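Local coordinates for protein 8-demethyl-8-aminoriboflavin-5'-phosphate synthase (Streptomyces davawensis, PDB 5MLD) that replaces the C-8 methyl group of FMN with an amino group taken from glutamate, giving 8-amino-8-demethylriboflavin 5'-phosphate on the route to the antibiotic roseoflavin, at residues L6-T11 / D83-A88; T10-S15 / T97-V102; G23-A28 / G128-G133; V42-H47 / P73-K78. All coordinates share one frame; numbering follows the deposited sequence.

Contact 1: L6-T11 / D83-A88; sequences LILNTT and DILVIA. With 8DP (8-demethyl-8-aminoriboflavin-5'-phosphate), chain I.
Leu6 to Asn9 run parallel to Leu85 to Ala88 as neighbouring strands whose axes diverge by only 17°, and the backbone bonds switch from one partner residue to the next: Leu6 N reaches Ile84 O at 2.8 Å, Leu6 O takes Val86 N, Leu8 N gives to Val86 O, and Leu8 O takes Ala88 N. A further bond, Thr10 N to Ala88 O at 3.0 Å, carries the pairing just past the end of the first strand. Ile7 and Val86 lie side by side on one face, with Ile7 CG1 4.0 Å from Val86 CB. Further along, Ile7 CG2 rests 4.0 Å from Ala88 CB, a small group beneath Ile25 of helix 20-34, which covers this face. These are two central strands of the flavodoxin-like alpha/beta sheet, where branched aliphatic residues suit both an extended backbone and a dry interior. On the other face Leu8 CD1 rests over two methyls, 3.9 Å from Leu85 CD1 and from Ile87 CD1. At the end of the strand Asn9 begins an Asx turn: with CG anti to the backbone N (chi1 -174°), its OD1 accepts Thr11 N at 2.9 Å, while ND2 is held by Gln22. Thr11, at the mouth of the loop, turns OG1 to phosphate oxygen O3 of the bound aminoflavin at 2.6 Å.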
# COMPACT_ATOMS: atom_id res chain seq x y z
N LEU A 6 -23.00 9.64 8.74
CA LEU A 6 -22.27 9.52 9.99
C LEU A 6 -20.80 9.77 9.68
O LEU A 6 -20.21 9.06 8.86
CB LEU A 6 -22.48 8.14 10.61
CG LEU A 6 -21.70 7.92 11.90
CD1 LEU A 6 -22.14 8.92 13.00
CD2 LEU A 6 -21.84 6.49 12.35
N ILE A 7 -20.22 10.78 10.32
CA ILE A 7 -18.82 11.16 10.09
C ILE A 7 -18.05 10.81 11.34
O ILE A 7 -18.36 11.32 12.42
CB ILE A 7 -18.68 12.65 9.75
CG1 ILE A 7 -19.63 13.02 8.59
CG2 ILE A 7 -17.21 12.97 9.43
CD1 ILE A 7 -19.74 14.52 8.28
N LEU A 8 -17.05 9.95 11.21
CA LEU A 8 -16.27 9.49 12.37
C LEU A 8 -14.91 10.19 12.32
O LEU A 8 -14.08 9.88 11.47
CB LEU A 8 -16.09 7.97 12.37
CG LEU A 8 -17.39 7.17 12.34
CD1 LEU A 8 -17.07 5.67 12.37
CD2 LEU A 8 -18.28 7.56 13.51
N ASN A 9 -14.71 11.15 13.22
CA ASN A 9 -13.39 11.75 13.38
C ASN A 9 -12.54 10.78 14.20
O ASN A 9 -12.81 10.56 15.38
CB ASN A 9 -13.48 13.11 14.07
CG ASN A 9 -12.14 13.80 14.11
OD1 ASN A 9 -11.11 13.15 14.00
ND2 ASN A 9 -12.15 15.12 14.26
N THR A 10 -11.50 10.22 13.57
CA THR A 10 -10.70 9.20 14.24
C THR A 10 -9.38 9.76 14.77
O THR A 10 -8.42 8.99 14.96
CB THR A 10 -10.48 8.01 13.30
OG1 THR A 10 -9.86 8.46 12.09
CG2 THR A 10 -11.85 7.40 12.91
N THR A 11 -9.32 11.06 15.04
CA THR A 11 -8.16 11.65 15.70
C THR A 11 -7.89 10.97 17.04
O THR A 11 -8.80 10.45 17.70
CB THR A 11 -8.40 13.15 15.94
OG1 THR A 11 -7.25 13.72 16.59
CG2 THR A 11 -9.63 13.38 16.82
N ASP A 83 -26.83 5.90 6.34
CA ASP A 83 -26.81 5.58 4.92
C ASP A 83 -25.47 5.92 4.29
O ASP A 83 -25.06 5.26 3.33
CB ASP A 83 -27.95 6.33 4.23
CG ASP A 83 -29.27 6.11 4.93
OD1 ASP A 83 -29.83 5.01 4.74
OD2 ASP A 83 -29.73 7.00 5.70
N ILE A 84 -24.78 6.92 4.84
CA ILE A 84 -23.44 7.29 4.39
C ILE A 84 -22.52 7.19 5.60
O ILE A 84 -22.86 7.68 6.68
CB ILE A 84 -23.41 8.72 3.80
CG1 ILE A 84 -24.29 8.82 2.54
CG2 ILE A 84 -21.99 9.09 3.44
CD1 ILE A 84 -24.62 10.23 2.17
N LEU A 85 -21.37 6.54 5.42
CA LEU A 85 -20.32 6.48 6.43
C LEU A 85 -19.11 7.23 5.89
O LEU A 85 -18.56 6.86 4.85
CB LEU A 85 -19.95 5.04 6.77
CG LEU A 85 -18.80 4.95 7.80
CD1 LEU A 85 -19.27 5.48 9.14
CD2 LEU A 85 -18.28 3.54 7.96
N VAL A 86 -18.74 8.32 6.54
CA VAL A 86 -17.53 9.05 6.18
C VAL A 86 -16.52 8.81 7.28
O VAL A 86 -16.72 9.26 8.42
CB VAL A 86 -17.79 10.55 6.02
CG1 VAL A 86 -16.47 11.26 5.69
CG2 VAL A 86 -18.87 10.80 4.95
N ILE A 87 -15.42 8.13 6.95
CA ILE A 87 -14.30 8.06 7.88
C ILE A 87 -13.46 9.32 7.68
O ILE A 87 -13.05 9.64 6.56
CB ILE A 87 -13.45 6.80 7.66
CG1 ILE A 87 -14.28 5.52 7.79
CG2 ILE A 87 -12.25 6.82 8.62
CD1 ILE A 87 -14.83 5.26 9.16
N ALA A 88 -13.24 10.06 8.76
CA ALA A 88 -12.47 11.30 8.68
C ALA A 88 -11.23 11.06 9.53
O ALA A 88 -11.27 11.20 10.75
CB ALA A 88 -13.28 12.50 9.16
C4 8DP I . -0.59 13.84 11.00
C5 8DP I . 0.94 13.95 10.91
C8 8DP I . 1.85 11.35 14.16
N3 8DP I . 2.36 9.93 10.28
C2 8DP I . -2.37 15.54 11.78
N2 8DP I . 1.70 11.78 15.52
N1 8DP I . 1.47 12.54 10.69
C6 8DP I . 1.72 11.73 11.75
O6 8DP I . -0.44 15.14 13.05
N4 8DP I . 1.38 12.86 8.37
C12 8DP I . 2.19 10.42 11.54
C13 8DP I . 1.63 12.06 9.43
C14 8DP I . 2.07 10.75 9.23
C15 8DP I . 2.23 10.31 7.91
C16 8DP I . 1.54 12.40 7.14
C1 8DP I . -3.27 15.69 13.01
C3 8DP I . -1.32 14.50 12.18
C7 8DP I . 1.58 12.21 13.08
C9 8DP I . 2.32 10.03 13.91
O1 8DP I . -7.11 15.60 13.59
P1 8DP I . -5.63 15.60 14.04
O2 8DP I . -5.29 16.97 14.73
O3 8DP I . -5.32 14.44 14.97
O4 8DP I . -4.71 15.50 12.71
O5 8DP I . -3.15 15.19 10.69
O7 8DP I . -1.27 13.22 10.16
C10 8DP I . 2.63 9.09 15.06
C11 8DP I . 2.48 9.58 12.63
O8 8DP I . 2.65 9.01 7.63
N5 8DP I . 1.95 11.14 6.90
O9 8DP I . 1.26 13.21 6.01

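Contact 2: T10-S15 / T97-V102; sequences TTLRRS and TSAAHV. With 8DP (8-demethyl-8-aminoriboflavin-5'-phosphate), chain I.
Thr97 comes up against the carbonyl of Thr10 with its whole side chain, starting at CB, which sits 3.5 Å from Thr10 O. At the polar branch, OG1 gives its proton to that oxygen over 2.6 Å, approaching about 30° out of the carbonyl plane. The same OG1 accepts Ala100 N at 3.2 Å, as an N-cap residue does, and a chi1 of 64°, which sets OG1 between the backbone N and the carbonyl carbon, lets it serve both. The methyl branch, CG2, rests beside Thr10 O at 3.6 Å. A threonine therefore fits here twice over, capping helix 98-107 and tying its start to the loop that follows strand 4-9. That loop is the phosphate-binding loop of the flavodoxin-like fold, and in this enzyme it carries Thr11, Leu12 and Arg13 of the FMN site. Small alanines let loop and helix come close: the CG2 of Thr10 packs on Ala100 CB, and Leu12 CD2 on Ala99 CB at 3.8 Å. Ser98 OG, though near Leu12, turns to Glu105 and Gln51 of the second subunit. Arg13 does not touch residues 97-102; bent at chi3, its chain brings the guanidinium to the phosphate, with O3 at the edge and in plane: NH2 bonds O3 at 3.0 Å and NE bonds O3 at 3.3 Å. NE makes a weak bond to O2 as well. Arg13, which is important for positioning the donor glutamate, also forms a salt bridge through NH1 with Asp58 of the second subunit.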
# COMPACT_ATOMS: atom_id res chain seq x y z
N THR A 10 -11.50 10.22 13.57
CA THR A 10 -10.70 9.20 14.24
C THR A 10 -9.38 9.76 14.77
O THR A 10 -8.42 8.99 14.96
CB THR A 10 -10.48 8.01 13.30
OG1 THR A 10 -9.86 8.46 12.09
CG2 THR A 10 -11.85 7.40 12.91
N THR A 11 -9.32 11.06 15.04
CA THR A 11 -8.16 11.65 15.70
C THR A 11 -7.89 10.97 17.04
O THR A 11 -8.80 10.45 17.70
CB THR A 11 -8.40 13.15 15.94
OG1 THR A 11 -7.25 13.72 16.59
CG2 THR A 11 -9.63 13.38 16.82
N LEU A 12 -6.63 11.01 17.46
CA LEU A 12 -6.22 10.42 18.72
C LEU A 12 -6.32 11.36 19.91
O LEU A 12 -6.06 10.93 21.04
CB LEU A 12 -4.78 9.90 18.61
CG LEU A 12 -4.66 8.77 17.60
CD1 LEU A 12 -3.20 8.33 17.49
CD2 LEU A 12 -5.55 7.60 17.98
N ARG A 13 -6.68 12.62 19.70
CA ARG A 13 -6.79 13.57 20.80
C ARG A 13 -8.25 13.70 21.24
O ARG A 13 -9.14 13.90 20.40
CB ARG A 13 -6.19 14.92 20.42
CG ARG A 13 -6.97 15.72 19.38
CD ARG A 13 -6.09 16.78 18.73
NE ARG A 13 -5.22 16.18 17.74
CZ ARG A 13 -3.91 15.97 17.89
NH1 ARG A 13 -3.29 16.31 19.01
NH2 ARG A 13 -3.24 15.39 16.89
N ARG A 14 -8.48 13.59 22.54
CA ARG A 14 -9.82 13.63 23.12
C ARG A 14 -10.42 15.03 23.02
O ARG A 14 -9.72 16.03 23.18
CB ARG A 14 -9.74 13.18 24.59
CG ARG A 14 -11.04 13.28 25.41
CD ARG A 14 -10.88 12.59 26.80
NE ARG A 14 -10.69 11.14 26.69
CZ ARG A 14 -11.69 10.27 26.64
NH1 ARG A 14 -12.95 10.70 26.69
NH2 ARG A 14 -11.45 8.97 26.53
N SER A 15 -11.74 15.11 22.78
CA SER A 15 -12.41 16.41 22.75
C SER A 15 -12.23 17.11 24.10
O SER A 15 -12.27 16.46 25.15
CB SER A 15 -13.91 16.28 22.45
OG SER A 15 -14.12 15.63 21.21
N THR A 97 -5.55 6.32 11.34
CA THR A 97 -5.08 6.25 12.72
C THR A 97 -5.37 4.88 13.34
O THR A 97 -6.19 4.10 12.85
CB THR A 97 -5.70 7.32 13.61
OG1 THR A 97 -7.12 7.11 13.69
CG2 THR A 97 -5.38 8.71 13.11
N SER A 98 -4.70 4.60 14.47
CA SER A 98 -4.99 3.36 15.18
C SER A 98 -6.44 3.33 15.66
O SER A 98 -7.03 2.24 15.78
CB SER A 98 -4.04 3.16 16.36
OG SER A 98 -4.15 4.23 17.28
N ALA A 99 -7.03 4.50 15.93
CA ALA A 99 -8.43 4.55 16.34
C ALA A 99 -9.37 4.11 15.22
O ALA A 99 -10.31 3.34 15.47
CB ALA A 99 -8.80 5.97 16.80
N ALA A 100 -9.15 4.60 14.00
CA ALA A 100 -9.89 4.10 12.84
C ALA A 100 -9.68 2.60 12.67
O ALA A 100 -10.61 1.86 12.33
CB ALA A 100 -9.44 4.86 11.58
N HIS A 101 -8.46 2.15 12.94
CA HIS A 101 -8.09 0.75 12.77
C HIS A 101 -8.89 -0.15 13.71
O HIS A 101 -9.38 -1.21 13.30
CB HIS A 101 -6.59 0.65 13.03
CG HIS A 101 -5.93 -0.56 12.47
ND1 HIS A 101 -4.59 -0.57 12.16
CD2 HIS A 101 -6.39 -1.80 12.19
CE1 HIS A 101 -4.26 -1.76 11.69
NE2 HIS A 101 -5.33 -2.54 11.71
N VAL A 102 -9.03 0.25 14.98
CA VAL A 102 -9.83 -0.53 15.93
C VAL A 102 -11.28 -0.61 15.46
O VAL A 102 -11.89 -1.68 15.45
CB VAL A 102 -9.74 0.08 17.34
CG1 VAL A 102 -10.72 -0.61 18.28
CG2 VAL A 102 -8.32 -0.09 17.87
C4 8DP I . -0.59 13.84 11.00
C5 8DP I . 0.94 13.95 10.91
C8 8DP I . 1.85 11.35 14.16
N3 8DP I . 2.36 9.93 10.28
C2 8DP I . -2.37 15.54 11.78
N2 8DP I . 1.70 11.78 15.52
N1 8DP I . 1.47 12.54 10.69
C6 8DP I . 1.72 11.73 11.75
O6 8DP I . -0.44 15.14 13.05
N4 8DP I . 1.38 12.86 8.37
C12 8DP I . 2.19 10.42 11.54
C13 8DP I . 1.63 12.06 9.43
C14 8DP I . 2.07 10.75 9.23
C15 8DP I . 2.23 10.31 7.91
C16 8DP I . 1.54 12.40 7.14
C1 8DP I . -3.27 15.69 13.01
C3 8DP I . -1.32 14.50 12.18
C7 8DP I . 1.58 12.21 13.08
C9 8DP I . 2.32 10.03 13.91
O1 8DP I . -7.11 15.60 13.59
P1 8DP I . -5.63 15.60 14.04
O2 8DP I . -5.29 16.97 14.73
O3 8DP I . -5.32 14.44 14.97
O4 8DP I . -4.71 15.50 12.71
O5 8DP I . -3.15 15.19 10.69
O7 8DP I . -1.27 13.22 10.16
C10 8DP I . 2.63 9.09 15.06
C11 8DP I . 2.48 9.58 12.63
O8 8DP I . 2.65 9.01 7.63
N5 8DP I . 1.95 11.14 6.90
O9 8DP I . 1.26 13.21 6.01

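Contact 3: G23-A28 / G128-G133; sequences GLIDKA and GLLMCG. With 8DP (8-demethyl-8-aminoriboflavin-5'-phosphate), chain I.
Leu24 O accepts Ala28 N at 3.1 Å and, weakly, Lys27 N, and Leu130 CD1 lies 4.0 Å from the same oxygen. Leu130 is the strand's projection into the helix: with CG anti to the carbonyl carbon (chi1 -61°), its CD1 methyl enters a notch formed by the Leu24 and Ile25 backbone, Ile25 CG1 and Ala28 CB, the last 4.1 Å away. The small alanine suits a place where the strand's leucine must come close. Leu24 spreads its two methyls further along the strand. CD2 touches Met131 O at 3.5 Å, and CD1 lies 4.1 Å from Cys132 CB. Met131 itself points off the other face, onto helix 138-152. Helix 20-34 thus lies over the central parallel sheet of the flavodoxin-like fold, and residues 23-28 run at 142° to residues 128-132. At Cys132 and Gly133 the packing reaches the flavin: Cys132 O is 3.1 Å from ribityl O5, and the backbone of Gly133 passes close to flavin O9. A glycine suits this place because the position a CB would take lies too close to O9. With no hydrogen bond between helix and strand, their fit rests on apolar shape, while the carbonyl of Cys132 lies beside the ribityl chain.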
# COMPACT_ATOMS: atom_id res chain seq x y z
N GLY A 23 -11.25 20.28 10.68
CA GLY A 23 -11.45 21.34 9.70
C GLY A 23 -12.12 20.85 8.43
O GLY A 23 -12.99 21.52 7.89
N LEU A 24 -11.73 19.66 7.95
CA LEU A 24 -12.40 19.10 6.77
C LEU A 24 -13.85 18.72 7.09
O LEU A 24 -14.75 18.93 6.26
CB LEU A 24 -11.62 17.89 6.25
CG LEU A 24 -10.29 18.19 5.56
CD1 LEU A 24 -9.14 18.24 6.59
CD2 LEU A 24 -10.01 17.22 4.43
N ILE A 25 -14.09 18.16 8.27
CA ILE A 25 -15.44 17.81 8.71
C ILE A 25 -16.31 19.05 8.76
O ILE A 25 -17.47 19.03 8.31
CB ILE A 25 -15.39 17.10 10.08
CG1 ILE A 25 -14.52 15.84 10.02
CG2 ILE A 25 -16.80 16.80 10.60
CD1 ILE A 25 -14.45 15.09 11.35
N ASP A 26 -15.77 20.15 9.28
CA ASP A 26 -16.54 21.38 9.38
C ASP A 26 -16.97 21.91 8.01
O ASP A 26 -18.00 22.59 7.93
CB ASP A 26 -15.75 22.43 10.16
CG ASP A 26 -15.63 22.10 11.65
OD1 ASP A 26 -16.48 21.32 12.17
OD2 ASP A 26 -14.71 22.62 12.31
N LYS A 27 -16.21 21.63 6.95
CA LYS A 27 -16.66 21.99 5.60
C LYS A 27 -17.74 21.04 5.09
O LYS A 27 -18.70 21.47 4.42
CB LYS A 27 -15.50 21.98 4.61
CG LYS A 27 -14.31 22.88 4.91
CD LYS A 27 -14.62 24.31 4.58
CE LYS A 27 -13.34 25.10 4.35
NZ LYS A 27 -13.61 26.54 4.38
N ALA A 28 -17.59 19.74 5.37
CA ALA A 28 -18.49 18.74 4.81
C ALA A 28 -19.89 18.81 5.42
O ALA A 28 -20.89 18.56 4.74
CB ALA A 28 -17.91 17.35 5.02
N GLY A 128 -17.54 7.49 2.11
CA GLY A 128 -16.65 8.54 1.68
C GLY A 128 -15.52 8.66 2.68
O GLY A 128 -15.52 8.02 3.73
N LEU A 129 -14.57 9.52 2.35
CA LEU A 129 -13.36 9.59 3.15
C LEU A 129 -12.91 11.04 3.22
O LEU A 129 -12.89 11.73 2.20
CB LEU A 129 -12.29 8.71 2.52
CG LEU A 129 -11.10 8.27 3.33
CD1 LEU A 129 -11.55 7.50 4.57
CD2 LEU A 129 -10.32 7.38 2.41
N LEU A 130 -12.58 11.51 4.43
CA LEU A 130 -11.86 12.76 4.64
C LEU A 130 -10.54 12.44 5.32
O LEU A 130 -10.51 11.69 6.30
CB LEU A 130 -12.67 13.73 5.50
CG LEU A 130 -14.04 14.17 4.95
CD1 LEU A 130 -14.77 14.97 5.99
CD2 LEU A 130 -13.90 14.98 3.64
N MET A 131 -9.43 12.98 4.80
CA MET A 131 -8.12 12.65 5.37
C MET A 131 -7.29 13.91 5.55
O MET A 131 -7.38 14.86 4.76
CB MET A 131 -7.35 11.65 4.50
CG MET A 131 -7.94 10.26 4.45
SD MET A 131 -7.18 9.33 3.12
CE MET A 131 -7.83 10.12 1.66
N CYS A 132 -6.44 13.90 6.58
CA CYS A 132 -5.54 15.02 6.84
C CYS A 132 -4.18 14.46 7.21
O CYS A 132 -4.08 13.66 8.14
CB CYS A 132 -6.07 15.90 7.98
SG CYS A 132 -5.29 17.48 7.93
N GLY A 133 -3.13 14.84 6.48
CA GLY A 133 -1.78 14.48 6.85
C GLY A 133 -0.89 15.71 6.76
O GLY A 133 -1.25 16.71 6.14
C4 8DP I . -0.59 13.84 11.00
C5 8DP I . 0.94 13.95 10.91
C8 8DP I . 1.85 11.35 14.16
N3 8DP I . 2.36 9.93 10.28
C2 8DP I . -2.37 15.54 11.78
N2 8DP I . 1.70 11.78 15.52
N1 8DP I . 1.47 12.54 10.69
C6 8DP I . 1.72 11.73 11.75
O6 8DP I . -0.44 15.14 13.05
N4 8DP I . 1.38 12.86 8.37
C12 8DP I . 2.19 10.42 11.54
C13 8DP I . 1.63 12.06 9.43
C14 8DP I . 2.07 10.75 9.23
C15 8DP I . 2.23 10.31 7.91
C16 8DP I . 1.54 12.40 7.14
C1 8DP I . -3.27 15.69 13.01
C3 8DP I . -1.32 14.50 12.18
C7 8DP I . 1.58 12.21 13.08
C9 8DP I . 2.32 10.03 13.91
O1 8DP I . -7.11 15.60 13.59
P1 8DP I . -5.63 15.60 14.04
O2 8DP I . -5.29 16.97 14.73
O3 8DP I . -5.32 14.44 14.97
O4 8DP I . -4.71 15.50 12.71
O5 8DP I . -3.15 15.19 10.69
O7 8DP I . -1.27 13.22 10.16
C10 8DP I . 2.63 9.09 15.06
C11 8DP I . 2.48 9.58 12.63
O8 8DP I . 2.65 9.01 7.63
N5 8DP I . 1.95 11.14 6.90
O9 8DP I . 1.26 13.21 6.01

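Contact 4: V42-H47 / P73-K78; sequences VRVIDH and PWLLEK
Val42 and Arg43 end strand 38-43, and the chain then makes a 3-10 turn over Val44 to Asp46 before reaching His47; helix 73-78 passes at a distance, with Val44 CA and Leu75 CA, the nearest pair, still 8.6 Å apart. Side chains bridge the gap. Trp74, its CG anti to the backbone N (chi1 167°), extends its six-membered ring to His47, so that CZ3 stands 3.5 Å above the imidazole plane, over its centre. The two planes meet at 33° in an oblique pairing, and the closest approach is His47 CE1 to Trp74 CH2 at 3.4 Å. Glu71 hydrogen-bonds His47 ND1, which helps to hold the turn of the imidazole. This is a helix packed on the sheet of the flavodoxin-like fold, at the strand beside 4-9, and a large flat residue is well suited to span the distance near the surface. Deeper in, aliphatic residues take over: Val42 CG1 meets Trp74 CH2 at 4.1 Å and also faces Leu75 CD1, while Val44 CG1 lies 4.2 Å from Leu75 CD2. Lys78 lays its CD methylene over one face of the Trp74 ring, 3.9 Å above the plane and toward the rim, and carries its ammonium on to a salt bridge with Glu40.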
# COMPACT_ATOMS: atom_id res chain seq x y z
N VAL A 42 -19.08 11.93 15.22
CA VAL A 42 -18.66 11.22 16.42
C VAL A 42 -17.14 11.22 16.44
O VAL A 42 -16.51 10.88 15.44
CB VAL A 42 -19.20 9.78 16.45
CG1 VAL A 42 -18.54 8.98 17.55
CG2 VAL A 42 -20.72 9.81 16.66
N ARG A 43 -16.55 11.65 17.56
CA ARG A 43 -15.09 11.56 17.71
C ARG A 43 -14.83 10.29 18.50
O ARG A 43 -15.08 10.25 19.71
CB ARG A 43 -14.47 12.77 18.40
CG ARG A 43 -12.96 12.62 18.42
CD ARG A 43 -12.26 13.81 19.12
NE ARG A 43 -12.53 15.09 18.46
CZ ARG A 43 -11.85 16.20 18.71
NH1 ARG A 43 -10.85 16.17 19.57
NH2 ARG A 43 -12.14 17.34 18.08
N VAL A 44 -14.38 9.24 17.81
CA VAL A 44 -14.47 7.90 18.36
C VAL A 44 -13.56 7.74 19.58
O VAL A 44 -13.89 6.97 20.49
CB VAL A 44 -14.16 6.85 17.27
CG1 VAL A 44 -15.11 7.01 16.09
CG2 VAL A 44 -12.74 6.99 16.78
N ILE A 45 -12.44 8.47 19.64
CA ILE A 45 -11.52 8.34 20.77
C ILE A 45 -12.15 8.85 22.06
O ILE A 45 -11.67 8.51 23.15
CB ILE A 45 -10.19 9.07 20.47
CG1 ILE A 45 -9.07 8.58 21.39
CG2 ILE A 45 -10.32 10.59 20.59
CD1 ILE A 45 -8.58 7.21 21.07
N ASP A 46 -13.21 9.65 21.98
CA ASP A 46 -13.88 10.09 23.20
C ASP A 46 -14.62 8.97 23.89
O ASP A 46 -15.02 9.12 25.05
CB ASP A 46 -14.92 11.18 22.92
CG ASP A 46 -14.30 12.48 22.45
OD1 ASP A 46 -13.08 12.68 22.62
OD2 ASP A 46 -15.06 13.30 21.89
N HIS A 47 -14.82 7.86 23.19
CA HIS A 47 -15.69 6.80 23.65
C HIS A 47 -14.90 5.55 24.00
O HIS A 47 -13.86 5.26 23.41
CB HIS A 47 -16.72 6.49 22.56
CG HIS A 47 -17.62 7.64 22.29
ND1 HIS A 47 -18.74 7.90 23.04
CD2 HIS A 47 -17.53 8.65 21.38
CE1 HIS A 47 -19.32 9.01 22.60
NE2 HIS A 47 -18.60 9.47 21.59
N PRO A 73 -21.60 -1.28 21.17
CA PRO A 73 -22.97 -1.47 20.65
C PRO A 73 -23.64 -0.17 20.23
O PRO A 73 -24.28 -0.10 19.17
CB PRO A 73 -23.70 -2.14 21.82
CG PRO A 73 -22.62 -2.91 22.51
CD PRO A 73 -21.40 -2.01 22.43
N TRP A 74 -23.49 0.88 21.06
CA TRP A 74 -24.01 2.20 20.71
C TRP A 74 -23.45 2.69 19.37
O TRP A 74 -24.20 3.13 18.50
CB TRP A 74 -23.67 3.18 21.83
CG TRP A 74 -23.86 4.63 21.50
CD1 TRP A 74 -25.03 5.33 21.57
CD2 TRP A 74 -22.85 5.56 21.08
NE1 TRP A 74 -24.81 6.64 21.21
CE2 TRP A 74 -23.48 6.81 20.90
CE3 TRP A 74 -21.47 5.46 20.84
CZ2 TRP A 74 -22.78 7.95 20.49
CZ3 TRP A 74 -20.79 6.60 20.43
CH2 TRP A 74 -21.44 7.82 20.26
N LEU A 75 -22.13 2.60 19.19
CA LEU A 75 -21.53 3.09 17.94
C LEU A 75 -21.90 2.19 16.76
O LEU A 75 -22.17 2.70 15.66
CB LEU A 75 -20.01 3.20 18.08
CG LEU A 75 -19.23 3.73 16.87
CD1 LEU A 75 -19.80 5.03 16.33
CD2 LEU A 75 -17.73 3.90 17.20
N LEU A 76 -21.88 0.87 16.96
CA LEU A 76 -22.26 -0.05 15.88
C LEU A 76 -23.67 0.23 15.40
O LEU A 76 -23.96 0.16 14.19
CB LEU A 76 -22.14 -1.50 16.36
CG LEU A 76 -22.50 -2.59 15.35
CD1 LEU A 76 -21.73 -2.41 14.05
CD2 LEU A 76 -22.22 -3.99 15.92
N GLU A 77 -24.57 0.56 16.32
CA GLU A 77 -25.95 0.82 15.91
C GLU A 77 -26.04 2.09 15.07
O GLU A 77 -26.82 2.13 14.11
CB GLU A 77 -26.86 0.91 17.13
CG GLU A 77 -28.35 0.98 16.81
CD GLU A 77 -28.81 -0.10 15.83
OE1 GLU A 77 -29.64 0.22 14.95
OE2 GLU A 77 -28.37 -1.27 15.92
N LYS A 78 -25.26 3.13 15.40
CA LYS A 78 -25.23 4.31 14.55
C LYS A 78 -24.71 3.98 13.15
O LYS A 78 -25.20 4.52 12.15
CB LYS A 78 -24.38 5.42 15.19
CG LYS A 78 -25.04 6.04 16.42
CD LYS A 78 -24.34 7.32 16.86
CE LYS A 78 -25.13 8.00 17.96
NZ LYS A 78 -26.45 8.47 17.46

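How the contacts relate
Contact 1 is the middle of the sheet, and two others join it through backbone pairing: Ile87 O with Leu130 N (2.9 Å) leads to contact 3, and Asn9 N with Val42 O (2.9 Å) to contact 4. Helices 20-34 and 72-81 lie on opposite faces, and the centres of contacts 3 and 4 are about 18 Å apart. Contact 2 continues from contact 1 through Thr10 and Thr11, and meets contact 4 where Ser15 OG approaches Asp46 OD2 at 2.6 Å. Contacts 1, 2 and 3 all reach the aminoflavin, the first two at its phosphate and contact 3 at the ribityl chain and ring, whereas in contact 4 the side chain of Val44 is about 11 Å from a bound aminoflavin.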